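Pyruvate kinase (Pseudomonas aeruginosa, PDB 6QXL) binds glucose 6-phosphate in its alpha/beta domain and probably catalyses the last step of glycolysis, the transfer of phosphate from phosphoenolpyruvate to ADP. Local coordinates at residues A[4-8]-A[415-421]; A[363-367]-A[470-474]; A[379-385]-A[402-408]. One frame throughout, in Å; residues are numbered along the deposited sequence.

Contact 1 of 3, residues A[4-8]-A[415-421]; sequences RRTKI and VAMFRGV
Arg5 and Gly420 bring the two backbones within 4.1 Å of each other at their CA atoms, and the N-H of Gly420 gives a hydrogen bond to Arg5 O (3.0 Å between N and O). Gly420 is the third residue of a type II beta turn, Phe418 to Val421, where its positive phi is easily adopted by a residue without CB. Its bare CA also lies against one face of the Arg5 guanidinium, 3.8 Å from Arg5 CZ, while Arg5 NH2 bonds to Val400 O. Lys7 reaches into the turn, bending at chi2 (-58°) and again at chi4 to curl NZ back among three carbonyls: Phe418 O at 2.7 Å, Ala416 O at 2.8 Å and Val421 O at 2.9 Å. Strand 7-11 is the first of the closed eight-stranded TIM barrel, so the Lys7 ammonium group joins the barrel to the alpha/beta domain. Val421 O is met in its carbonyl plane, Ala416 O from well above its own. Phe418 O also accepts Val421 N, from the opposite face to NZ. Arg419, its chain extended, lays one guanidinium face over Thr6, with Arg419 CZ 3.5 Å from Thr6 OG1; that hydroxyl bonds to Glu340, and Arg419 NH1 to Val306 O.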
loop_
_atom_site.group_PDB
_atom_site.type_symbol
_atom_site.label_atom_id
_atom_site.label_comp_id
_atom_site.label_asym_id
_atom_site.label_seq_id
_atom_site.Cartn_x
_atom_site.Cartn_y
_atom_site.Cartn_z
ATOM N N ARG A 4 -22.721 9.416 -19.541
ATOM C CA ARG A 4 -21.563 8.636 -19.975
ATOM C C ARG A 4 -20.334 9.534 -20.060
ATOM O O ARG A 4 -20.410 10.650 -20.534
ATOM C CB ARG A 4 -21.822 7.995 -21.334
ATOM C CG ARG A 4 -20.584 7.491 -22.072
ATOM C CD ARG A 4 -21.003 6.698 -23.299
ATOM N NE ARG A 4 -21.856 7.468 -24.192
ATOM C CZ ARG A 4 -21.428 8.270 -25.155
ATOM N NH1 ARG A 4 -20.134 8.448 -25.407
ATOM N NH2 ARG A 4 -22.327 8.901 -25.919
ATOM N N ARG A 5 -19.205 9.015 -19.606
ATOM C CA ARG A 5 -17.944 9.722 -19.621
ATOM C C ARG A 5 -17.006 9.287 -20.723
ATOM O O ARG A 5 -16.258 10.104 -21.259
ATOM C CB ARG A 5 -17.241 9.552 -18.277
ATOM C CG ARG A 5 -18.040 10.098 -17.085
ATOM C CD ARG A 5 -17.315 9.743 -15.764
ATOM N NE ARG A 5 -16.070 10.480 -15.555
ATOM C CZ ARG A 5 -15.999 11.745 -15.157
ATOM N NH1 ARG A 5 -17.091 12.459 -14.931
ATOM N NH2 ARG A 5 -14.817 12.329 -14.989
ATOM N N THR A 6 -17.003 7.999 -21.056
ATOM C CA THR A 6 -16.120 7.494 -22.104
ATOM C C THR A 6 -16.669 7.926 -23.449
ATOM O O THR A 6 -17.882 7.875 -23.672
ATOM C CB THR A 6 -15.995 5.959 -22.012
ATOM O OG1 THR A 6 -15.572 5.607 -20.685
ATOM C CG2 THR A 6 -14.984 5.443 -23.012
ATOM N N LYS A 7 -15.783 8.350 -24.342
ATOM C CA LYS A 7 -16.221 8.942 -25.602
ATOM C C LYS A 7 -16.210 7.915 -26.714
ATOM O O LYS A 7 -15.466 6.951 -26.669
ATOM C CB LYS A 7 -15.359 10.147 -25.954
ATOM C CG LYS A 7 -15.334 11.218 -24.873
ATOM C CD LYS A 7 -16.736 11.760 -24.535
ATOM C CE LYS A 7 -16.678 12.893 -23.510
ATOM N NZ LYS A 7 -15.901 14.075 -24.016
ATOM N N ILE A 8 -17.068 8.135 -27.712
ATOM C CA ILE A 8 -17.266 7.194 -28.815
ATOM C C ILE A 8 -16.823 7.808 -30.133
ATOM O O ILE A 8 -17.328 8.848 -30.533
ATOM C CB ILE A 8 -18.732 6.772 -28.920
ATOM C CG1 ILE A 8 -19.129 5.958 -27.673
ATOM C CG2 ILE A 8 -18.948 5.959 -30.195
ATOM C CD1 ILE A 8 -20.615 5.600 -27.558
ATOM N N VAL A 415 -12.365 19.032 -27.034
ATOM C CA VAL A 415 -12.602 18.335 -25.776
ATOM C C VAL A 415 -13.649 17.233 -25.898
ATOM O O VAL A 415 -13.829 16.462 -24.969
ATOM C CB VAL A 415 -12.955 19.304 -24.640
ATOM C CG1 VAL A 415 -11.875 20.350 -24.497
ATOM C CG2 VAL A 415 -14.309 19.959 -24.862
ATOM N N ALA A 416 -14.312 17.126 -27.042
ATOM C CA ALA A 416 -15.271 16.044 -27.242
ATOM C C ALA A 416 -14.645 14.646 -27.101
ATOM O O ALA A 416 -15.326 13.711 -26.721
ATOM C CB ALA A 416 -15.968 16.186 -28.588
ATOM N N MET A 417 -13.361 14.524 -27.388
ATOM C CA MET A 417 -12.665 13.271 -27.195
ATOM C C MET A 417 -12.092 13.048 -25.783
ATOM O O MET A 417 -11.569 11.974 -25.518
ATOM C CB MET A 417 -11.534 13.126 -28.210
ATOM C CG MET A 417 -11.260 11.680 -28.644
ATOM S SD MET A 417 -9.809 11.649 -29.712
ATOM C CE MET A 417 -10.556 11.980 -31.257
ATOM N N PHE A 418 -12.202 14.023 -24.880
ATOM C CA PHE A 418 -11.635 13.910 -23.538
ATOM C C PHE A 418 -12.624 13.186 -22.626
ATOM O O PHE A 418 -13.767 13.602 -22.491
ATOM C CB PHE A 418 -11.362 15.286 -22.924
ATOM C CG PHE A 418 -10.313 16.119 -23.620
ATOM C CD1 PHE A 418 -9.685 15.723 -24.787
ATOM C CD2 PHE A 418 -9.969 17.346 -23.080
ATOM C CE1 PHE A 418 -8.727 16.523 -25.391
ATOM C CE2 PHE A 418 -9.022 18.160 -23.685
ATOM C CZ PHE A 418 -8.396 17.739 -24.845
ATOM N N ARG A 419 -12.180 12.138 -21.954
ATOM C CA ARG A 419 -13.070 11.405 -21.086
ATOM C C ARG A 419 -13.605 12.292 -19.958
ATOM O O ARG A 419 -12.837 12.934 -19.257
ATOM C CB ARG A 419 -12.370 10.190 -20.471
ATOM C CG ARG A 419 -13.267 9.372 -19.540
ATOM C CD ARG A 419 -12.614 8.062 -19.201
ATOM N NE ARG A 419 -13.341 7.335 -18.153
ATOM C CZ ARG A 419 -13.312 6.019 -17.987
ATOM N NH1 ARG A 419 -12.599 5.262 -18.815
ATOM N NH2 ARG A 419 -14.005 5.460 -17.009
ATOM N N GLY A 420 -14.926 12.290 -19.786
ATOM C CA GLY A 420 -15.580 12.975 -18.682
ATOM C C GLY A 420 -15.777 14.486 -18.883
ATOM O O GLY A 420 -16.294 15.140 -17.984
ATOM N N VAL A 421 -15.374 15.035 -20.027
ATOM C CA VAL A 421 -15.435 16.462 -20.263
ATOM C C VAL A 421 -16.617 16.813 -21.186
ATOM O O VAL A 421 -16.808 16.172 -22.209
ATOM C CB VAL A 421 -14.144 16.966 -20.909
ATOM C CG1 VAL A 421 -14.184 18.481 -21.089
ATOM C CG2 VAL A 421 -12.956 16.553 -20.066
#

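Contact 2 of 3, residues A[363-367]-A[470-474]; sequences IALAS and TNTMK
Ile363 projects from its helix onto the backbone of strand 470-474. With chi1 at -62°, CG2 stands opposite the backbone N and CG1 stands beside it. Ile363 CG1 carries CD1 over the Asn471 main chain, 3.5 Å from Asn471 C, while CG2 fits between Thr470 CG2 (3.9 Å) and Met473 CB (4.1 Å) and also nears Thr472 O. A beta-branched isoleucine suits this place because its two branches reach the Asn471 backbone and the Thr470 and Met473 side chains separately. Thr470 turns its methyl to the helix, crossing Ile363 at a slant, and keeps its hydroxyl for Thr389; as a member of the glucose 6-phosphate pocket it thus links that site to helix 359-373.

The helix runs nearly along the strand, at 20° between their directions, with the short axes 8.7 Å apart. It is one of the helices that cover a mixed five-stranded sheet in the alpha/beta domain, in which 470-477 is the edge strand within the chain and pairs antiparallel with 455-461. A classic beta bulge puts one extra residue into that pairing, Asn471 and Thr472 both facing Lys460. Beyond the edge, Thr472 to Lys474 pair antiparallel with a strand of the second subunit, so the sheet continues across the interface.

Met473 extends through chi1 and chi2 and then bends at chi3 (94°), bringing SD alongside Ser367, 3.6 Å from Ser367 OG. The flexible thioether fits a small serine here, and Ala366 adds its own short side chain, with CB 4.4 Å from Met473 SD. Ser367 OG is itself tied down by a 2.7 Å hydrogen bond to Ile363 O, one turn back. The Ser367 N-H reaches the same oxygen from the opposite face of its plane, so this helix carbonyl is gripped twice.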
loop_
_atom_site.group_PDB
_atom_site.type_symbol
_atom_site.label_atom_id
_atom_site.label_comp_id
_atom_site.label_asym_id
_atom_site.label_seq_id
_atom_site.Cartn_x
_atom_site.Cartn_y
_atom_site.Cartn_z
ATOM N N ILE A 363 -2.994 23.296 -10.651
ATOM C CA ILE A 363 -4.366 23.657 -10.339
ATOM C C ILE A 363 -5.320 22.578 -10.819
ATOM O O ILE A 363 -6.312 22.270 -10.144
ATOM C CB ILE A 363 -4.766 25.015 -10.976
ATOM C CG1 ILE A 363 -3.895 26.159 -10.445
ATOM C CG2 ILE A 363 -6.233 25.328 -10.710
ATOM C CD1 ILE A 363 -4.239 26.570 -9.022
ATOM N N ALA A 364 -5.040 22.007 -11.985
ATOM C CA ALA A 364 -5.872 20.908 -12.477
ATOM C C ALA A 364 -5.840 19.738 -11.495
ATOM O O ALA A 364 -6.893 19.269 -11.035
ATOM C CB ALA A 364 -5.418 20.454 -13.846
ATOM N N LEU A 365 -4.632 19.317 -11.125
ATOM C CA LEU A 365 -4.500 18.193 -10.200
ATOM C C LEU A 365 -5.131 18.498 -8.855
ATOM O O LEU A 365 -5.816 17.648 -8.282
ATOM C CB LEU A 365 -3.051 17.788 -10.046
ATOM C CG LEU A 365 -2.480 17.276 -11.375
ATOM C CD1 LEU A 365 -1.015 16.962 -11.309
ATOM C CD2 LEU A 365 -3.253 16.047 -11.878
ATOM N N ALA A 366 -4.947 19.731 -8.377
ATOM C CA ALA A 366 -5.497 20.115 -7.090
ATOM C C ALA A 366 -7.017 20.092 -7.091
ATOM O O ALA A 366 -7.637 19.787 -6.070
ATOM C CB ALA A 366 -4.985 21.487 -6.699
ATOM N N SER A 367 -7.617 20.401 -8.237
ATOM C CA SER A 367 -9.068 20.383 -8.360
ATOM C C SER A 367 -9.604 18.969 -8.345
ATOM O O SER A 367 -10.626 18.695 -7.706
ATOM C CB SER A 367 -9.515 21.082 -9.646
ATOM O OG SER A 367 -8.995 22.390 -9.730
ATOM N N THR A 470 -3.792 29.298 -16.318
ATOM C CA THR A 470 -4.667 28.895 -15.225
ATOM C C THR A 470 -3.858 28.889 -13.931
ATOM O O THR A 470 -2.790 28.272 -13.884
ATOM C CB THR A 470 -5.302 27.503 -15.426
ATOM O OG1 THR A 470 -6.182 27.520 -16.537
ATOM C CG2 THR A 470 -6.130 27.089 -14.225
ATOM N N ASN A 471 -4.343 29.605 -12.918
ATOM C CA ASN A 471 -3.631 29.682 -11.650
ATOM C C ASN A 471 -4.521 29.820 -10.420
ATOM O O ASN A 471 -4.021 30.141 -9.358
ATOM C CB ASN A 471 -2.634 30.831 -11.708
ATOM C CG ASN A 471 -3.307 32.207 -11.692
ATOM O OD1 ASN A 471 -4.554 32.348 -11.659
ATOM N ND2 ASN A 471 -2.470 33.235 -11.662
ATOM N N THR A 472 -5.822 29.574 -10.535
ATOM C CA THR A 472 -6.725 29.854 -9.441
ATOM C C THR A 472 -7.754 28.747 -9.336
ATOM O O THR A 472 -8.239 28.257 -10.347
ATOM C CB THR A 472 -7.456 31.207 -9.677
ATOM O OG1 THR A 472 -6.486 32.251 -9.877
ATOM C CG2 THR A 472 -8.409 31.575 -8.520
ATOM N N MET A 473 -8.126 28.387 -8.119
ATOM C CA MET A 473 -9.152 27.395 -7.880
ATOM C C MET A 473 -10.059 27.962 -6.832
ATOM O O MET A 473 -9.584 28.357 -5.779
ATOM C CB MET A 473 -8.527 26.086 -7.357
ATOM C CG MET A 473 -9.525 24.953 -7.123
ATOM S SD MET A 473 -8.831 23.504 -6.306
ATOM C CE MET A 473 -9.246 23.904 -4.608
ATOM N N LYS A 474 -11.358 27.999 -7.106
ATOM C CA LYS A 474 -12.342 28.502 -6.151
ATOM C C LYS A 474 -13.355 27.425 -5.905
ATOM O O LYS A 474 -13.701 26.675 -6.802
ATOM C CB LYS A 474 -13.084 29.741 -6.690
ATOM C CG LYS A 474 -12.280 31.041 -6.725
ATOM C CD LYS A 474 -13.002 32.162 -7.466
ATOM C CE LYS A 474 -12.763 33.582 -6.893
ATOM N NZ LYS A 474 -13.867 33.913 -5.944
#

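Contact 3 of 3, residues A[379-385]-A[402-408]; sequences AIICLTE and IYAYSPH. With G6P (6-O-phosphono-alpha-D-glucopyranose), chain M.
Strands 377-383 and 402-406 are the two parallel strands of a beta-alpha-beta unit, joined through helix 388-394, and the loop after the first strand enters the glucose 6-phosphate pocket. Four backbone hydrogen bonds of 2.9 Å form the ladder: Tyr403 N to Ile380 O, Cys382 N to Tyr403 O, Tyr405 N to Cys382 O and Thr384 N to Tyr405 O. Ile380, Cys382, Ile402 and Ala404 occupy one face of the sheet, where Ile380 and Cys382 meet helix 388-394. Ile381, Leu383, Tyr403 and Tyr405 occupy the other, where Ile381 and Tyr405 pack on helix 436-446.

On this second face the aromatic groups settle against aliphatic ones. Ile381 CG2 sits squarely over the Tyr405 ring, 3.7 Å from its centroid and 13° off the normal, a CH-pi contact. Leu383 CD2 comes slantwise against Tyr405 CB at 3.5 Å, while Tyr405 OH hydrogen-bonds to Ala440 O. Tyr405 thus fills the layer between sheet and helix with its polar end at a backbone carbonyl. Tyr403 instead turns its edge to Ala379 CB, 3.7 Å from CE2.

At the strand ends the contact becomes polar. Ser406, whose OG stands opposite the backbone N (chi1 -164°), gives a 2.9 Å hydrogen bond to Thr384 O that ties the end of strand 402-406 to the loop after strand 377-383. Glu385 bends at chi2 so that OE2 receives a weak bond from His408 NE2 (3.1 Å), with carboxylate and ring planes 79° apart. The Glu385 N-H points almost straight at ligand O6, and Thr384 OG1 lies doubtfully close to the phosphate. Ligand binding at the carboxyl ends of the strands, where loops lead into helices, is typical of parallel alpha/beta folds.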
loop_
_atom_site.group_PDB
_atom_site.type_symbol
_atom_site.label_atom_id
_atom_site.label_comp_id
_atom_site.label_asym_id
_atom_site.label_seq_id
_atom_site.Cartn_x
_atom_site.Cartn_y
_atom_site.Cartn_z
ATOM N N ALA A 379 -19.649 19.504 -9.742
ATOM C CA ALA A 379 -19.142 19.830 -11.067
ATOM C C ALA A 379 -17.891 20.666 -10.992
ATOM O O ALA A 379 -17.622 21.277 -9.982
ATOM C CB ALA A 379 -20.204 20.559 -11.890
ATOM N N ILE A 380 -17.130 20.667 -12.075
ATOM C CA ILE A 380 -15.956 21.500 -12.205
ATOM C C ILE A 380 -16.127 22.406 -13.399
ATOM O O ILE A 380 -16.273 21.938 -14.518
ATOM C CB ILE A 380 -14.691 20.657 -12.392
ATOM C CG1 ILE A 380 -14.486 19.759 -11.159
ATOM C CG2 ILE A 380 -13.493 21.559 -12.683
ATOM C CD1 ILE A 380 -13.235 18.963 -11.196
ATOM N N ILE A 381 -16.123 23.718 -13.146
ATOM C CA ILE A 381 -16.228 24.752 -14.165
ATOM C C ILE A 381 -14.805 25.149 -14.491
ATOM O O ILE A 381 -14.146 25.842 -13.721
ATOM C CB ILE A 381 -17.051 25.939 -13.649
ATOM C CG1 ILE A 381 -18.496 25.491 -13.435
ATOM C CG2 ILE A 381 -17.013 27.114 -14.622
ATOM C CD1 ILE A 381 -19.378 26.561 -12.805
ATOM N N CYS A 382 -14.329 24.710 -15.642
ATOM C CA CYS A 382 -12.969 24.998 -16.047
ATOM C C CYS A 382 -12.998 25.993 -17.203
ATOM O O CYS A 382 -13.305 25.633 -18.336
ATOM C CB CYS A 382 -12.264 23.709 -16.429
ATOM S SG CYS A 382 -10.578 24.012 -16.962
ATOM N N LEU A 383 -12.689 27.251 -16.908
ATOM C CA LEU A 383 -12.587 28.268 -17.940
ATOM C C LEU A 383 -11.286 28.037 -18.660
ATOM O O LEU A 383 -10.225 28.146 -18.062
ATOM C CB LEU A 383 -12.627 29.678 -17.358
ATOM C CG LEU A 383 -13.756 30.043 -16.414
ATOM C CD1 LEU A 383 -13.739 31.568 -16.229
ATOM C CD2 LEU A 383 -15.119 29.555 -16.870
ATOM N N THR A 384 -11.368 27.728 -19.949
ATOM C CA THR A 384 -10.190 27.367 -20.708
ATOM C C THR A 384 -10.225 27.976 -22.095
ATOM O O THR A 384 -11.274 28.082 -22.716
ATOM C CB THR A 384 -10.029 25.823 -20.798
ATOM O OG1 THR A 384 -8.868 25.488 -21.593
ATOM C CG2 THR A 384 -11.292 25.168 -21.374
ATOM N N GLU A 385 -9.043 28.313 -22.581
ATOM C CA GLU A 385 -8.858 28.903 -23.885
ATOM C C GLU A 385 -8.668 27.802 -24.928
ATOM O O GLU A 385 -9.395 27.764 -25.919
ATOM C CB GLU A 385 -7.681 29.886 -23.862
ATOM C CG GLU A 385 -7.709 31.037 -24.840
ATOM C CD GLU A 385 -8.843 32.084 -24.585
ATOM O OE1 GLU A 385 -9.684 31.949 -23.676
ATOM O OE2 GLU A 385 -8.942 33.062 -25.345
ATOM N N ILE A 402 -16.553 17.270 -15.620
ATOM C CA ILE A 402 -15.648 18.352 -15.963
ATOM C C ILE A 402 -16.235 19.136 -17.138
ATOM O O ILE A 402 -16.434 18.596 -18.227
ATOM C CB ILE A 402 -14.280 17.789 -16.364
ATOM C CG1 ILE A 402 -13.702 16.971 -15.208
ATOM C CG2 ILE A 402 -13.340 18.916 -16.794
ATOM C CD1 ILE A 402 -12.450 16.201 -15.547
ATOM N N TYR A 403 -16.521 20.416 -16.918
ATOM C CA TYR A 403 -17.075 21.284 -17.968
ATOM C C TYR A 403 -16.027 22.232 -18.502
ATOM O O TYR A 403 -15.490 23.025 -17.748
ATOM C CB TYR A 403 -18.255 22.033 -17.421
ATOM C CG TYR A 403 -19.394 21.120 -17.083
ATOM C CD1 TYR A 403 -20.253 20.656 -18.068
ATOM C CD2 TYR A 403 -19.610 20.699 -15.783
ATOM C CE1 TYR A 403 -21.303 19.802 -17.757
ATOM C CE2 TYR A 403 -20.681 19.860 -15.479
ATOM C CZ TYR A 403 -21.504 19.422 -16.477
ATOM O OH TYR A 403 -22.529 18.596 -16.166
ATOM N N ALA A 404 -15.718 22.118 -19.791
ATOM C CA ALA A 404 -14.786 23.023 -20.460
ATOM C C ALA A 404 -15.575 24.227 -21.015
ATOM O O ALA A 404 -16.321 24.097 -22.003
ATOM C CB ALA A 404 -14.056 22.294 -21.580
ATOM N N TYR A 405 -15.424 25.366 -20.339
ATOM C CA TYR A 405 -16.001 26.641 -20.752
ATOM C C TYR A 405 -15.025 27.333 -21.692
ATOM O O TYR A 405 -13.905 27.693 -21.295
ATOM C CB TYR A 405 -16.276 27.527 -19.542
ATOM C CG TYR A 405 -17.497 27.143 -18.715
ATOM C CD1 TYR A 405 -17.641 25.879 -18.171
ATOM C CD2 TYR A 405 -18.475 28.065 -18.440
ATOM C CE1 TYR A 405 -18.757 25.554 -17.399
ATOM C CE2 TYR A 405 -19.602 27.733 -17.683
ATOM C CZ TYR A 405 -19.722 26.483 -17.159
ATOM O OH TYR A 405 -20.823 26.158 -16.394
ATOM N N SER A 406 -15.428 27.509 -22.942
ATOM C CA SER A 406 -14.570 28.161 -23.904
ATOM C C SER A 406 -15.401 28.942 -24.908
ATOM O O SER A 406 -16.540 28.579 -25.209
ATOM C CB SER A 406 -13.695 27.145 -24.618
ATOM O OG SER A 406 -12.611 27.774 -25.276
ATOM N N PRO A 407 -14.855 30.047 -25.402
ATOM C CA PRO A 407 -15.541 30.765 -26.457
ATOM C C PRO A 407 -15.225 30.200 -27.846
ATOM O O PRO A 407 -16.030 30.355 -28.747
ATOM C CB PRO A 407 -14.994 32.178 -26.301
ATOM C CG PRO A 407 -13.589 31.976 -25.801
ATOM C CD PRO A 407 -13.665 30.775 -24.917
ATOM N N HIS A 408 -14.090 29.526 -27.998
ATOM C CA HIS A 408 -13.603 29.099 -29.297
ATOM C C HIS A 408 -14.216 27.779 -29.763
ATOM O O HIS A 408 -14.431 26.878 -28.976
ATOM C CB HIS A 408 -12.095 28.977 -29.312
ATOM C CG HIS A 408 -11.384 30.183 -28.774
ATOM N ND1 HIS A 408 -11.913 31.453 -28.828
ATOM C CD2 HIS A 408 -10.190 30.297 -28.151
ATOM C CE1 HIS A 408 -11.074 32.297 -28.266
ATOM N NE2 HIS A 408 -10.030 31.622 -27.837
HETATM C C1 G6P M . -8.789 30.807 -18.494
HETATM C C2 G6P M . -8.616 32.210 -19.039
HETATM C C3 G6P M . -7.138 32.494 -18.804
HETATM C C4 G6P M . -6.229 31.282 -18.893
HETATM C C5 G6P M . -6.910 30.361 -19.892
HETATM C C6 G6P M . -5.987 29.215 -20.266
HETATM O O1 G6P M . -10.198 30.700 -18.345
HETATM O O2 G6P M . -9.054 32.348 -20.416
HETATM O O3 G6P M . -7.156 32.887 -17.456
HETATM O O4 G6P M . -4.864 31.659 -19.208
HETATM O O5 G6P M . -8.148 29.878 -19.373
HETATM O O6 G6P M . -6.646 28.010 -20.609
HETATM P P G6P M . -5.785 26.733 -21.189
HETATM O O1P G6P M . -5.783 26.847 -22.694
HETATM O O2P G6P M . -6.798 25.817 -20.541
HETATM O O3P G6P M . -4.281 26.715 -20.816
#

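In the fold
From the N terminus, the chain first lays down segment 4-8 at the start of the TIM barrel, and contact 1 closes on it only after some four hundred residues, when the chain returns at 415-421. Contact 2 begins within that span, at helix 359-373, but ends beyond it at 470-474, so contacts 1 and 2 cross. Contact 3 is local and lies within both spans, joining neighbouring parallel strands. Contact 1 ties the barrel to the alpha/beta domain; contacts 2 and 3 work inside that domain, on one sheet. Contacts 1 and 3 touch where Val415 and Val421 pack on Ala404, whereas contacts 1 and 2 stay about 11 Å apart at their nearest atoms.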